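Local atomic coordinates of gene product PA4716 (Pseudomonas aeruginosa, PDB entry 1U0K), a protein that is of unknown function but, as a member of the PhzF family, probably acts as an isomerase, perhaps an epimerase. Residues 166-171 with 229-234; 223-228 with 244-249; 6-11 with 87-92; 48-53 with 80-85. All coordinates share one frame; numbering follows the deposited sequence.

Interaction 1 of 4, residues 166-171 with 229-234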
loop_
_atom_site.group_PDB
_atom_site.type_symbol
_atom_site.label_atom_id
_atom_site.label_comp_id
_atom_site.label_asym_id
_atom_site.label_seq_id
_atom_site.Cartn_x
_atom_site.Cartn_y
_atom_site.Cartn_z
ATOM N N TYR A 166 16.578 15.669 1.920
ATOM C CA TYR A 166 16.100 15.233 3.223
ATOM C C TYR A 166 16.674 16.124 4.301
ATOM O O TYR A 166 17.835 16.475 4.244
ATOM C CB TYR A 166 16.553 13.807 3.507
ATOM C CG TYR A 166 15.850 12.770 2.671
ATOM C CD1 TYR A 166 16.299 12.468 1.392
ATOM C CD2 TYR A 166 14.731 12.104 3.157
ATOM C CE1 TYR A 166 15.662 11.511 0.614
ATOM C CE2 TYR A 166 14.081 11.143 2.385
ATOM C CZ TYR A 166 14.550 10.860 1.116
ATOM O OH TYR A 166 13.910 9.917 0.346
ATOM N N LEU A 167 15.854 16.493 5.271
ATOM C CA LEU A 167 16.364 17.005 6.539
ATOM C C LEU A 167 16.794 15.780 7.328
ATOM O O LEU A 167 15.971 14.982 7.734
ATOM C CB LEU A 167 15.264 17.761 7.287
ATOM C CG LEU A 167 15.591 18.836 8.338
ATOM C CD1 LEU A 167 14.620 18.757 9.518
ATOM C CD2 LEU A 167 17.047 18.839 8.796
ATOM N N LEU A 168 18.102 15.611 7.504
ATOM C CA LEU A 168 18.629 14.558 8.353
ATOM C C LEU A 168 18.602 15.067 9.793
ATOM O O LEU A 168 19.141 16.134 10.084
ATOM C CB LEU A 168 20.051 14.184 7.931
ATOM C CG LEU A 168 20.255 13.821 6.459
ATOM C CD1 LEU A 168 21.688 13.382 6.226
ATOM C CD2 LEU A 168 19.280 12.722 6.019
ATOM N N LEU A 169 17.922 14.320 10.658
ATOM C CA LEU A 169 17.704 14.707 12.046
ATOM C C LEU A 169 18.360 13.681 12.956
ATOM O O LEU A 169 17.757 12.661 13.246
ATOM C CB LEU A 169 16.203 14.770 12.340
ATOM C CG LEU A 169 15.828 15.469 13.647
ATOM C CD1 LEU A 169 16.118 16.960 13.567
ATOM C CD2 LEU A 169 14.375 15.211 13.985
ATOM N N PRO A 170 19.609 13.920 13.368
ATOM C CA PRO A 170 20.305 12.970 14.240
ATOM C C PRO A 170 19.646 12.852 15.613
ATOM O O PRO A 170 19.499 13.858 16.314
ATOM C CB PRO A 170 21.720 13.546 14.326
ATOM C CG PRO A 170 21.848 14.429 13.158
ATOM C CD PRO A 170 20.483 15.038 12.991
ATOM N N VAL A 171 19.209 11.645 15.947
ATOM C CA VAL A 171 18.587 11.328 17.230
ATOM C C VAL A 171 19.279 10.112 17.851
ATOM O O VAL A 171 20.067 9.438 17.183
ATOM C CB VAL A 171 17.074 11.044 17.077
ATOM C CG1 VAL A 171 16.357 12.294 16.581
ATOM C CG2 VAL A 171 16.808 9.866 16.138
ATOM N N ALA A 229 25.045 8.756 3.874
ATOM C CA ALA A 229 26.437 8.342 3.740
ATOM C C ALA A 229 27.347 9.550 3.659
ATOM O O ALA A 229 28.392 9.571 4.306
ATOM C CB ALA A 229 26.625 7.468 2.511
ATOM N N ALA A 230 26.948 10.547 2.869
ATOM C CA ALA A 230 27.747 11.758 2.671
ATOM C C ALA A 230 27.841 12.557 3.965
ATOM O O ALA A 230 28.879 13.155 4.244
ATOM C CB ALA A 230 27.162 12.616 1.571
ATOM N N TYR A 231 26.760 12.554 4.739
ATOM C CA TYR A 231 26.701 13.242 6.026
ATOM C C TYR A 231 27.661 12.613 7.022
ATOM O O TYR A 231 28.452 13.313 7.658
ATOM C CB TYR A 231 25.280 13.188 6.601
ATOM C CG TYR A 231 25.124 13.856 7.957
ATOM C CD1 TYR A 231 24.696 15.172 8.056
ATOM C CD2 TYR A 231 25.390 13.162 9.127
ATOM C CE1 TYR A 231 24.558 15.788 9.290
ATOM C CE2 TYR A 231 25.258 13.768 10.370
ATOM C CZ TYR A 231 24.845 15.078 10.439
ATOM O OH TYR A 231 24.710 15.670 11.681
ATOM N N LEU A 232 27.579 11.294 7.169
ATOM C CA LEU A 232 28.428 10.570 8.107
ATOM C C LEU A 232 29.906 10.795 7.785
ATOM O O LEU A 232 30.704 11.021 8.679
ATOM C CB LEU A 232 28.084 9.076 8.124
ATOM C CG LEU A 232 26.696 8.717 8.672
ATOM C CD1 LEU A 232 26.356 7.271 8.394
ATOM C CD2 LEU A 232 26.604 8.990 10.172
ATOM N N VAL A 233 30.254 10.786 6.506
ATOM C CA VAL A 233 31.635 10.996 6.080
ATOM C C VAL A 233 32.074 12.458 6.282
ATOM O O VAL A 233 33.212 12.720 6.679
ATOM C CB VAL A 233 31.813 10.523 4.614
ATOM C CG1 VAL A 233 33.115 11.005 4.014
ATOM C CG2 VAL A 233 31.740 9.008 4.563
ATOM N N GLU A 234 31.168 13.394 6.024
ATOM C CA GLU A 234 31.445 14.827 6.164
ATOM C C GLU A 234 31.759 15.205 7.619
ATOM O O GLU A 234 32.632 16.042 7.875
ATOM C CB GLU A 234 30.252 15.643 5.642
ATOM C CG GLU A 234 30.314 17.148 5.884
ATOM C CD GLU A 234 31.521 17.803 5.244
ATOM O OE1 GLU A 234 31.695 17.670 4.012
ATOM O OE2 GLU A 234 32.294 18.460 5.979
#

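Interaction 2 of 4, residues 223-228 with 244-249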
loop_
_atom_site.group_PDB
_atom_site.type_symbol
_atom_site.label_atom_id
_atom_site.label_comp_id
_atom_site.label_asym_id
_atom_site.label_seq_id
_atom_site.Cartn_x
_atom_site.Cartn_y
_atom_site.Cartn_z
ATOM N N SER A 223 17.142 6.922 -1.817
ATOM C CA SER A 223 17.287 8.354 -2.074
ATOM C C SER A 223 17.826 9.097 -0.844
ATOM O O SER A 223 18.395 10.183 -0.990
ATOM C CB SER A 223 15.972 8.978 -2.560
ATOM O OG SER A 223 14.892 8.696 -1.685
ATOM N N ALA A 224 17.630 8.513 0.340
ATOM C CA ALA A 224 18.182 9.044 1.602
ATOM C C ALA A 224 19.528 8.418 1.952
ATOM O O ALA A 224 20.316 9.013 2.691
ATOM C CB ALA A 224 17.209 8.814 2.753
ATOM N N ALA A 225 19.795 7.224 1.433
ATOM C CA ALA A 225 21.011 6.494 1.747
ATOM C C ALA A 225 22.248 7.261 1.298
ATOM O O ALA A 225 23.256 7.281 2.005
ATOM C CB ALA A 225 20.978 5.111 1.104
ATOM N N GLY A 226 22.170 7.883 0.127
ATOM C CA GLY A 226 23.259 8.691 -0.383
ATOM C C GLY A 226 23.569 9.850 0.548
ATOM O O GLY A 226 24.684 9.933 1.058
ATOM N N PRO A 227 22.606 10.745 0.755
ATOM C CA PRO A 227 22.760 11.857 1.703
ATOM C C PRO A 227 23.259 11.432 3.071
ATOM O O PRO A 227 24.119 12.118 3.628
ATOM C CB PRO A 227 21.344 12.419 1.797
ATOM C CG PRO A 227 20.774 12.153 0.443
ATOM C CD PRO A 227 21.311 10.815 0.054
ATOM N N VAL A 228 22.734 10.338 3.606
ATOM C CA VAL A 228 23.147 9.860 4.920
ATOM C C VAL A 228 24.627 9.496 4.896
ATOM O O VAL A 228 25.374 9.888 5.798
ATOM C CB VAL A 228 22.295 8.648 5.407
ATOM C CG1 VAL A 228 22.952 7.929 6.579
ATOM C CG2 VAL A 228 20.898 9.110 5.812
ATOM N N PHE A 244 30.657 0.674 3.810
ATOM C CA PHE A 244 29.923 0.429 5.035
ATOM C C PHE A 244 28.444 0.267 4.749
ATOM O O PHE A 244 28.004 0.437 3.612
ATOM C CB PHE A 244 30.213 1.504 6.101
ATOM C CG PHE A 244 29.767 2.904 5.743
ATOM C CD1 PHE A 244 28.634 3.453 6.335
ATOM C CD2 PHE A 244 30.521 3.699 4.893
ATOM C CE1 PHE A 244 28.245 4.756 6.052
ATOM C CE2 PHE A 244 30.131 5.005 4.601
ATOM C CZ PHE A 244 28.990 5.530 5.188
ATOM N N VAL A 245 27.694 -0.111 5.773
ATOM C CA VAL A 245 26.282 -0.403 5.594
ATOM C C VAL A 245 25.401 0.481 6.470
ATOM O O VAL A 245 25.747 0.813 7.611
ATOM C CB VAL A 245 25.957 -1.935 5.768
ATOM C CG1 VAL A 245 27.183 -2.807 5.512
ATOM C CG2 VAL A 245 25.347 -2.250 7.102
ATOM N N LEU A 246 24.278 0.892 5.893
ATOM C CA LEU A 246 23.197 1.523 6.624
ATOM C C LEU A 246 22.094 0.502 6.846
ATOM O O LEU A 246 21.930 -0.448 6.067
ATOM C CB LEU A 246 22.642 2.715 5.851
ATOM C CG LEU A 246 23.622 3.810 5.455
ATOM C CD1 LEU A 246 22.865 4.939 4.779
ATOM C CD2 LEU A 246 24.408 4.324 6.673
ATOM N N HIS A 247 21.345 0.693 7.921
ATOM C CA HIS A 247 20.288 -0.233 8.295
ATOM C C HIS A 247 18.965 0.501 8.267
ATOM O O HIS A 247 18.876 1.644 8.694
ATOM C CB HIS A 247 20.535 -0.826 9.690
ATOM C CG HIS A 247 21.913 -1.377 9.867
ATOM N ND1 HIS A 247 22.306 -2.587 9.338
ATOM C CD2 HIS A 247 22.999 -0.869 10.494
ATOM C CE1 HIS A 247 23.574 -2.803 9.638
ATOM N NE2 HIS A 247 24.021 -1.774 10.334
ATOM N N GLN A 248 17.943 -0.167 7.752
ATOM C CA GLN A 248 16.591 0.381 7.737
ATOM C C GLN A 248 15.586 -0.755 7.634
ATOM O O GLN A 248 15.874 -1.791 7.039
ATOM C CB GLN A 248 16.406 1.342 6.561
ATOM C CG GLN A 248 15.263 2.344 6.743
ATOM C CD GLN A 248 15.105 3.281 5.556
ATOM O OE1 GLN A 248 16.097 3.740 4.990
ATOM N NE2 GLN A 248 13.854 3.564 5.170
ATOM N N GLY A 249 14.412 -0.558 8.220
ATOM C CA GLY A 249 13.290 -1.457 8.012
ATOM C C GLY A 249 12.950 -2.413 9.140
ATOM O O GLY A 249 11.948 -3.121 9.052
#

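Interaction 3 of 4, residues 6-11 with 87-92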
loop_
_atom_site.group_PDB
_atom_site.type_symbol
_atom_site.label_atom_id
_atom_site.label_comp_id
_atom_site.label_asym_id
_atom_site.label_seq_id
_atom_site.Cartn_x
_atom_site.Cartn_y
_atom_site.Cartn_z
ATOM N N ARG A 6 4.068 -5.669 -19.649
ATOM C CA ARG A 6 4.319 -6.364 -18.407
ATOM C C ARG A 6 4.745 -5.394 -17.340
ATOM O O ARG A 6 5.308 -4.334 -17.627
ATOM C CB ARG A 6 5.467 -7.360 -18.557
ATOM C CG ARG A 6 5.248 -8.437 -19.595
ATOM C CD ARG A 6 6.530 -9.138 -20.041
ATOM N NE ARG A 6 7.553 -8.208 -20.525
ATOM C CZ ARG A 6 8.777 -8.565 -20.924
ATOM N NH1 ARG A 6 9.155 -9.844 -20.913
ATOM N NH2 ARG A 6 9.628 -7.638 -21.341
ATOM N N TYR A 7 4.494 -5.774 -16.100
ATOM C CA TYR A 7 5.232 -5.240 -14.974
ATOM C C TYR A 7 5.832 -6.383 -14.176
ATOM O O TYR A 7 5.485 -7.564 -14.375
ATOM C CB TYR A 7 4.374 -4.311 -14.111
ATOM C CG TYR A 7 3.292 -4.993 -13.316
ATOM C CD1 TYR A 7 3.569 -5.589 -12.109
ATOM C CD2 TYR A 7 1.993 -5.056 -13.800
ATOM C CE1 TYR A 7 2.570 -6.224 -11.370
ATOM C CE2 TYR A 7 0.979 -5.679 -13.062
ATOM C CZ TYR A 7 1.286 -6.269 -11.861
ATOM O OH TYR A 7 0.312 -6.914 -11.124
ATOM N N TRP A 8 6.752 -6.043 -13.296
ATOM C CA TRP A 8 7.492 -7.022 -12.520
ATOM C C TRP A 8 7.530 -6.610 -11.072
ATOM O O TRP A 8 7.732 -5.442 -10.781
ATOM C CB TRP A 8 8.924 -7.147 -13.029
ATOM C CG TRP A 8 9.041 -7.382 -14.499
ATOM C CD1 TRP A 8 8.786 -6.485 -15.511
ATOM C CD2 TRP A 8 9.471 -8.587 -15.142
ATOM N NE1 TRP A 8 9.024 -7.069 -16.728
ATOM C CE2 TRP A 8 9.449 -8.354 -16.531
ATOM C CE3 TRP A 8 9.879 -9.848 -14.679
ATOM C CZ2 TRP A 8 9.815 -9.334 -17.461
ATOM C CZ3 TRP A 8 10.237 -10.809 -15.603
ATOM C CH2 TRP A 8 10.209 -10.544 -16.970
ATOM N N GLN A 9 7.382 -7.577 -10.172
ATOM C CA GLN A 9 7.498 -7.370 -8.740
ATOM C C GLN A 9 8.882 -7.814 -8.306
ATOM O O GLN A 9 9.280 -8.936 -8.557
ATOM C CB GLN A 9 6.412 -8.172 -7.994
ATOM C CG GLN A 9 6.482 -8.086 -6.483
ATOM C CD GLN A 9 6.230 -6.694 -5.938
ATOM O OE1 GLN A 9 5.611 -5.857 -6.603
ATOM N NE2 GLN A 9 6.718 -6.441 -4.731
ATOM N N LEU A 10 9.631 -6.895 -7.710
ATOM C CA LEU A 10 10.996 -7.129 -7.252
ATOM C C LEU A 10 11.119 -6.740 -5.791
ATOM O O LEU A 10 10.339 -5.941 -5.294
ATOM C CB LEU A 10 11.981 -6.252 -8.045
ATOM C CG LEU A 10 12.406 -6.706 -9.437
ATOM C CD1 LEU A 10 11.276 -6.727 -10.412
ATOM C CD2 LEU A 10 13.509 -5.794 -9.947
ATOM N N ASP A 11 12.128 -7.278 -5.122
ATOM C CA ASP A 11 12.553 -6.762 -3.826
ATOM C C ASP A 11 13.956 -6.203 -3.927
ATOM O O ASP A 11 14.845 -6.856 -4.463
ATOM C CB ASP A 11 12.549 -7.868 -2.789
ATOM C CG ASP A 11 11.170 -8.279 -2.400
ATOM O OD1 ASP A 11 10.256 -7.417 -2.390
ATOM O OD2 ASP A 11 10.906 -9.451 -2.093
ATOM N N HIS A 87 19.139 -6.411 -16.574
ATOM C CA HIS A 87 20.143 -7.486 -16.648
ATOM C C HIS A 87 19.447 -8.824 -16.892
ATOM O O HIS A 87 19.859 -9.608 -17.753
ATOM C CB HIS A 87 20.941 -7.518 -15.347
ATOM C CG HIS A 87 22.265 -8.218 -15.425
ATOM N ND1 HIS A 87 22.491 -9.354 -16.171
ATOM C CD2 HIS A 87 23.431 -7.950 -14.790
ATOM C CE1 HIS A 87 23.748 -9.740 -16.004
ATOM N NE2 HIS A 87 24.337 -8.900 -15.173
ATOM N N HIS A 88 18.370 -9.075 -16.161
ATOM C CA HIS A 88 17.565 -10.290 -16.370
ATOM C C HIS A 88 17.051 -10.417 -17.812
ATOM O O HIS A 88 17.141 -11.486 -18.421
ATOM C CB HIS A 88 16.393 -10.306 -15.376
ATOM C CG HIS A 88 15.409 -11.408 -15.615
ATOM N ND1 HIS A 88 15.722 -12.739 -15.438
ATOM C CD2 HIS A 88 14.123 -11.373 -16.030
ATOM C CE1 HIS A 88 14.662 -13.475 -15.724
ATOM N NE2 HIS A 88 13.681 -12.673 -16.093
ATOM N N LEU A 89 16.538 -9.323 -18.365
ATOM C CA LEU A 89 15.989 -9.309 -19.717
ATOM C C LEU A 89 17.069 -9.446 -20.795
ATOM O O LEU A 89 16.857 -10.132 -21.785
ATOM C CB LEU A 89 15.171 -8.038 -19.952
ATOM C CG LEU A 89 13.903 -7.943 -19.098
ATOM C CD1 LEU A 89 13.267 -6.565 -19.275
ATOM C CD2 LEU A 89 12.919 -9.046 -19.438
ATOM N N ARG A 90 18.225 -8.820 -20.594
ATOM C CA ARG A 90 19.285 -8.847 -21.606
ATOM C C ARG A 90 20.017 -10.192 -21.604
ATOM O O ARG A 90 20.383 -10.707 -22.660
ATOM C CB ARG A 90 20.287 -7.721 -21.365
ATOM C CG ARG A 90 21.377 -7.592 -22.444
ATOM C CD ARG A 90 22.380 -6.482 -22.153
ATOM N NE ARG A 90 23.088 -6.008 -23.347
ATOM C CZ ARG A 90 24.047 -6.677 -23.981
ATOM N NH1 ARG A 90 24.459 -7.869 -23.551
ATOM N NH2 ARG A 90 24.616 -6.138 -25.057
ATOM N N GLY A 91 20.209 -10.757 -20.414
ATOM C CA GLY A 91 21.081 -11.904 -20.232
ATOM C C GLY A 91 22.530 -11.461 -20.141
ATOM O O GLY A 91 22.838 -10.266 -20.161
ATOM N N GLY A 92 23.428 -12.437 -20.071
ATOM C CA GLY A 92 24.849 -12.178 -19.919
ATOM C C GLY A 92 25.306 -12.509 -18.515
ATOM O O GLY A 92 24.649 -12.136 -17.543
#

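Interaction 4 of 4, residues 48-53 with 80-85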
loop_
_atom_site.group_PDB
_atom_site.type_symbol
_atom_site.label_atom_id
_atom_site.label_comp_id
_atom_site.label_asym_id
_atom_site.label_seq_id
_atom_site.Cartn_x
_atom_site.Cartn_y
_atom_site.Cartn_z
ATOM N N GLU A 48 7.045 2.622 -4.045
ATOM C CA GLU A 48 7.306 3.248 -5.342
ATOM C C GLU A 48 7.116 2.250 -6.476
ATOM O O GLU A 48 7.318 1.047 -6.290
ATOM C CB GLU A 48 8.729 3.810 -5.387
ATOM C CG GLU A 48 8.915 5.003 -4.475
ATOM C CD GLU A 48 10.305 5.587 -4.508
ATOM O OE1 GLU A 48 11.237 4.948 -3.998
ATOM O OE2 GLU A 48 10.461 6.711 -5.030
ATOM N N SER A 49 6.667 2.764 -7.619
ATOM C CA SER A 49 6.753 2.069 -8.908
ATOM C C SER A 49 7.661 2.886 -9.829
ATOM O O SER A 49 7.720 4.106 -9.730
ATOM C CB SER A 49 5.387 1.893 -9.572
ATOM O OG SER A 49 4.576 0.935 -8.899
ATOM N N ILE A 50 8.363 2.196 -10.724
ATOM C CA ILE A 50 9.214 2.848 -11.717
ATOM C C ILE A 50 8.810 2.390 -13.108
ATOM O O ILE A 50 8.497 1.213 -13.327
ATOM C CB ILE A 50 10.733 2.597 -11.435
ATOM C CG1 ILE A 50 11.603 3.240 -12.517
ATOM C CG2 ILE A 50 11.051 1.110 -11.278
ATOM C CD1 ILE A 50 13.031 3.407 -12.121
ATOM N N PHE A 51 8.807 3.344 -14.030
ATOM C CA PHE A 51 8.340 3.165 -15.404
ATOM C C PHE A 51 9.498 3.490 -16.332
ATOM O O PHE A 51 10.056 4.578 -16.246
ATOM C CB PHE A 51 7.146 4.091 -15.675
ATOM C CG PHE A 51 5.958 3.799 -14.800
ATOM C CD1 PHE A 51 5.888 4.334 -13.521
ATOM C CD2 PHE A 51 4.934 2.961 -15.229
ATOM C CE1 PHE A 51 4.832 4.032 -12.689
ATOM C CE2 PHE A 51 3.878 2.652 -14.383
ATOM C CZ PHE A 51 3.831 3.198 -13.115
ATOM N N LEU A 52 9.872 2.533 -17.175
ATOM C CA LEU A 52 11.001 2.680 -18.098
ATOM C C LEU A 52 10.529 2.960 -19.514
ATOM O O LEU A 52 9.563 2.378 -19.998
ATOM C CB LEU A 52 11.883 1.433 -18.077
ATOM C CG LEU A 52 12.432 0.992 -16.712
ATOM C CD1 LEU A 52 13.314 -0.257 -16.824
ATOM C CD2 LEU A 52 13.207 2.106 -16.025
ATOM N N LEU A 53 11.252 3.849 -20.185
ATOM C CA LEU A 53 10.941 4.248 -21.553
ATOM C C LEU A 53 12.184 3.946 -22.402
ATOM O O LEU A 53 13.197 4.645 -22.296
ATOM C CB LEU A 53 10.565 5.722 -21.599
ATOM C CG LEU A 53 9.452 6.097 -20.599
ATOM C CD1 LEU A 53 9.391 7.588 -20.348
ATOM C CD2 LEU A 53 8.106 5.567 -21.088
ATOM N N LEU A 80 17.956 0.774 -8.754
ATOM C CA LEU A 80 18.630 -0.500 -8.525
ATOM C C LEU A 80 17.798 -1.664 -9.040
ATOM O O LEU A 80 18.321 -2.569 -9.692
ATOM C CB LEU A 80 18.903 -0.714 -7.042
ATOM C CG LEU A 80 19.852 0.291 -6.406
ATOM C CD1 LEU A 80 20.047 -0.091 -4.944
ATOM C CD2 LEU A 80 21.180 0.381 -7.156
ATOM N N GLY A 81 16.502 -1.635 -8.733
ATOM C CA GLY A 81 15.577 -2.666 -9.204
ATOM C C GLY A 81 15.478 -2.688 -10.715
ATOM O O GLY A 81 15.517 -3.754 -11.328
ATOM N N ALA A 82 15.365 -1.515 -11.329
ATOM C CA ALA A 82 15.359 -1.427 -12.778
ATOM C C ALA A 82 16.624 -2.034 -13.402
ATOM O O ALA A 82 16.546 -2.790 -14.369
ATOM C CB ALA A 82 15.174 0.012 -13.225
ATOM N N ALA A 83 17.790 -1.729 -12.841
ATOM C CA ALA A 83 19.060 -2.269 -13.337
ATOM C C ALA A 83 19.061 -3.796 -13.309
ATOM O O ALA A 83 19.488 -4.441 -14.262
ATOM C CB ALA A 83 20.240 -1.701 -12.544
ATOM N N ALA A 84 18.586 -4.367 -12.213
ATOM C CA ALA A 84 18.537 -5.811 -12.063
ATOM C C ALA A 84 17.614 -6.445 -13.103
ATOM O O ALA A 84 17.952 -7.470 -13.705
ATOM C CB ALA A 84 18.085 -6.177 -10.664
ATOM N N LEU A 85 16.456 -5.826 -13.315
ATOM C CA LEU A 85 15.501 -6.328 -14.280
ATOM C C LEU A 85 16.073 -6.241 -15.688
ATOM O O LEU A 85 15.937 -7.180 -16.458
ATOM C CB LEU A 85 14.150 -5.600 -14.188
ATOM C CG LEU A 85 13.164 -6.051 -15.269
ATOM C CD1 LEU A 85 12.788 -7.519 -15.075
ATOM C CD2 LEU A 85 11.945 -5.180 -15.316
#

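Interaction 1 of 4, residues 166-171 with 229-234
Tyr-231 reaches from helix 222-234 to strand 166-170 and meets two of its residues, Leu-168 and Pro-170. Alternation along the strand puts these two on the same side, whereas Leu-169 between them faces away from the helix and rests on Leu-199 instead. The backbones stay well apart, with 8.5 Å between the CA atoms of Leu-168 and Tyr-231, and the long tyrosine side chain spans the gap. Its CG is anti to the backbone N (chi1 179°), which carries the ring out from the helix toward the strand.

Leu-168 touches the root of this side chain. Its CD1 methyl lies 3.6 Å from Tyr-231 CB and 3.9 Å from Tyr-231 CG, the two side chains running past each other in opposite directions. Pro-170 meets the far end: its CG is 3.5 Å from Tyr-231 OH and 4.1 Å from Tyr-231 CZ, and the proline ring and the tyrosine cross at about a right angle. Both aliphatic groups approach the aromatic ring obliquely. Tyr-231 OH is hydrogen-bonded to the carbonyl oxygen of Pro-156, and the ring also meets that of Tyr-235. Tyr-198 of the neighbouring strand 196-201 touches Leu-168.

The contact joins the central helix of the C-terminal lobe to the barrel of strands wrapped round it, as in the diaminopimelate epimerase-like fold. Across this buried interface the attraction is purely van der Waals, while the buried hydroxyl is satisfied by Pro-156 O; tyrosine thus combines an apolar flank with a hydroxyl fixed to the surrounding loop.

Interaction 2 of 4, residues 223-228 with 244-249
Leu-246 of strand 244-248 points at Ala-225 and Val-228 on helix 222-234, one turn apart on the helix that fills the barrel of the C-terminal lobe in this diaminopimelate epimerase-like fold. The nearest CA atoms, those of Ala-225 and Leu-246, are 7.3 Å apart.

The contact is chiefly between methyl groups. With its CG anti to the carbonyl carbon (chi1 -56°), Leu-246 sends CD1 toward the helix, where Val-228 CG1 approaches it closely and Ala-225 CB lies 4.1 Å away. Val-228 and Leu-246 lie alongside, pointing opposite ways, and CG1 of the valine also lies 3.9 Å from Leu-246 CD2. A second kind of contact sets a methyl against a backbone carbonyl: Ala-225 O is 3.7 Å from Leu-246 CD1.

Polar links lie to the side of this apolar patch. Gln-248, two residues on, hydrogen-bonds through OE1 to Tyr-198 OH and through NE2 to Asp-218 O and Thr-221 OG1, which ties strand 244-248 both to strand 196-201 and to the residues that lead into the helix. Val-228 also packs on Tyr-198 and Leu-200, and Leu-246 on Leu-232. The helix is kinked at Pro-227, whose N lacks a bond to the preceding turn, but Val-228 N regains the helical pattern with a bond to Ala-224 O. The tightest point is the 3.5 Å between Val-228 CG1 and Leu-246 CD1, shorter than usual for two methyl carbons.

Interaction 3 of 4, residues 6-11 with 87-92
Trp-8 of strand 6-12 meets both Leu-89 and His-88, which follow one another near the end of helix 78-90. The six-membered part of the indole makes the contact. Its CZ2 lies 3.7 Å from Leu-89 CD2, and its CZ3 is 3.9 Å from His-88 NE2. The two aromatic systems are steeply inclined, with planes at 77° and centroids 5.6 Å apart. His-88 swings its ring to the indole with CG anti to the backbone N (chi1 173°).

Arg-6, two residues back on the same side of the strand, brings its guanidinium to the same leucine methyl: Leu-89 CD2 is 4.1 Å from both Arg-6 NH1 and Arg-6 NH2. The guanidinium lies beside the indole as well, with Trp-8 CZ2 3.5 Å above its plane and offset toward its rim. One methyl is therefore shared between an aromatic ring and a charged group.

Asp-27 positions both strand side chains, its OD2 forming a salt bridge to Arg-6 NH2 and its OD1 a hydrogen bond with Trp-8 NE1. Farther out, Leu-283 of the second subunit packs on Trp-8, so the tryptophan also belongs to the dimer contact. On the helix side, Gly-91 leaves the helix with positive phi, while its N still bonds to His-87 O at 2.9 Å.

This partly buried contact joins the end of the central helix to a barrel strand in the N-terminal lobe, in keeping with the helix-filled barrel of the diaminopimelate epimerase-like fold.

Interaction 4 of 4, residues 48-53 with 80-85
The CA atoms of Ile-50 on strand 48-54 and Ala-82 on helix 78-90 are 7.6 Å apart, a close approach made possible by the small alanine side chain. The helix is the central one of the N-terminal lobe, and the strand is part of the barrel that surrounds it in the diaminopimelate epimerase-like fold.

Ala-82 directs its single methyl at the strand and supplies nearly half of the buried surface. Ile-50 and Leu-52, alternate residues that face the helix, receive it between them. Ile-50 holds CG1 anti to the backbone N (chi1 178°) and continues in an extended form (chi2 163°), so that its terminal CD1 touches Ala-82 while the CG2 branch stays nearer the strand. The same isoleucine packs on Pro-78 and Leu-79 at the start of the helix and on Ala-63 and Ile-65 of the adjacent strand.

Phe-51, between the two, turns to the other side of the strand, where it stacks on Phe-26 and meets Met-37, Trp-40 and Thr-41 of helix 34-44; strand 48-54 is thus packed between the central helix and an outer one. Glu-48, predicted to be an active-site residue, begins the segment two residues before Ile-50 and touches His-77 and Pro-78, where the chain enters helix 78-90; it shares Pro-78 with Ile-50.

The methyl contacts are unforced: Ala-82 CB is 4.2 Å from Ile-50 CD1, and both branches of Leu-52 reach it almost equally, with CD2 at 4.0 Å and CD1 at 4.1 Å from that same Ala-82 CB.

In the fold
The four contacts fall into two pairs, each built on one central helix. Interactions 1 and 2 share helix 222-234 and touch each other, notably where Tyr-166 OH probably hydrogen-bonds Ser-223 OG; interactions 3 and 4 share helix 78-90 and meet where Trp-8 packs on Leu-85. Centres of interactions 1 and 3 are 33 Å apart, on opposite sides of the chain's centre. Interactions 1, 2 and 4 are buried, and aliphatic groups dominate them, with one tyrosine in interaction 1. Interaction 3 lies farther out and is only partly buried, which accords with its histidine and arginine and with its link to the second subunit.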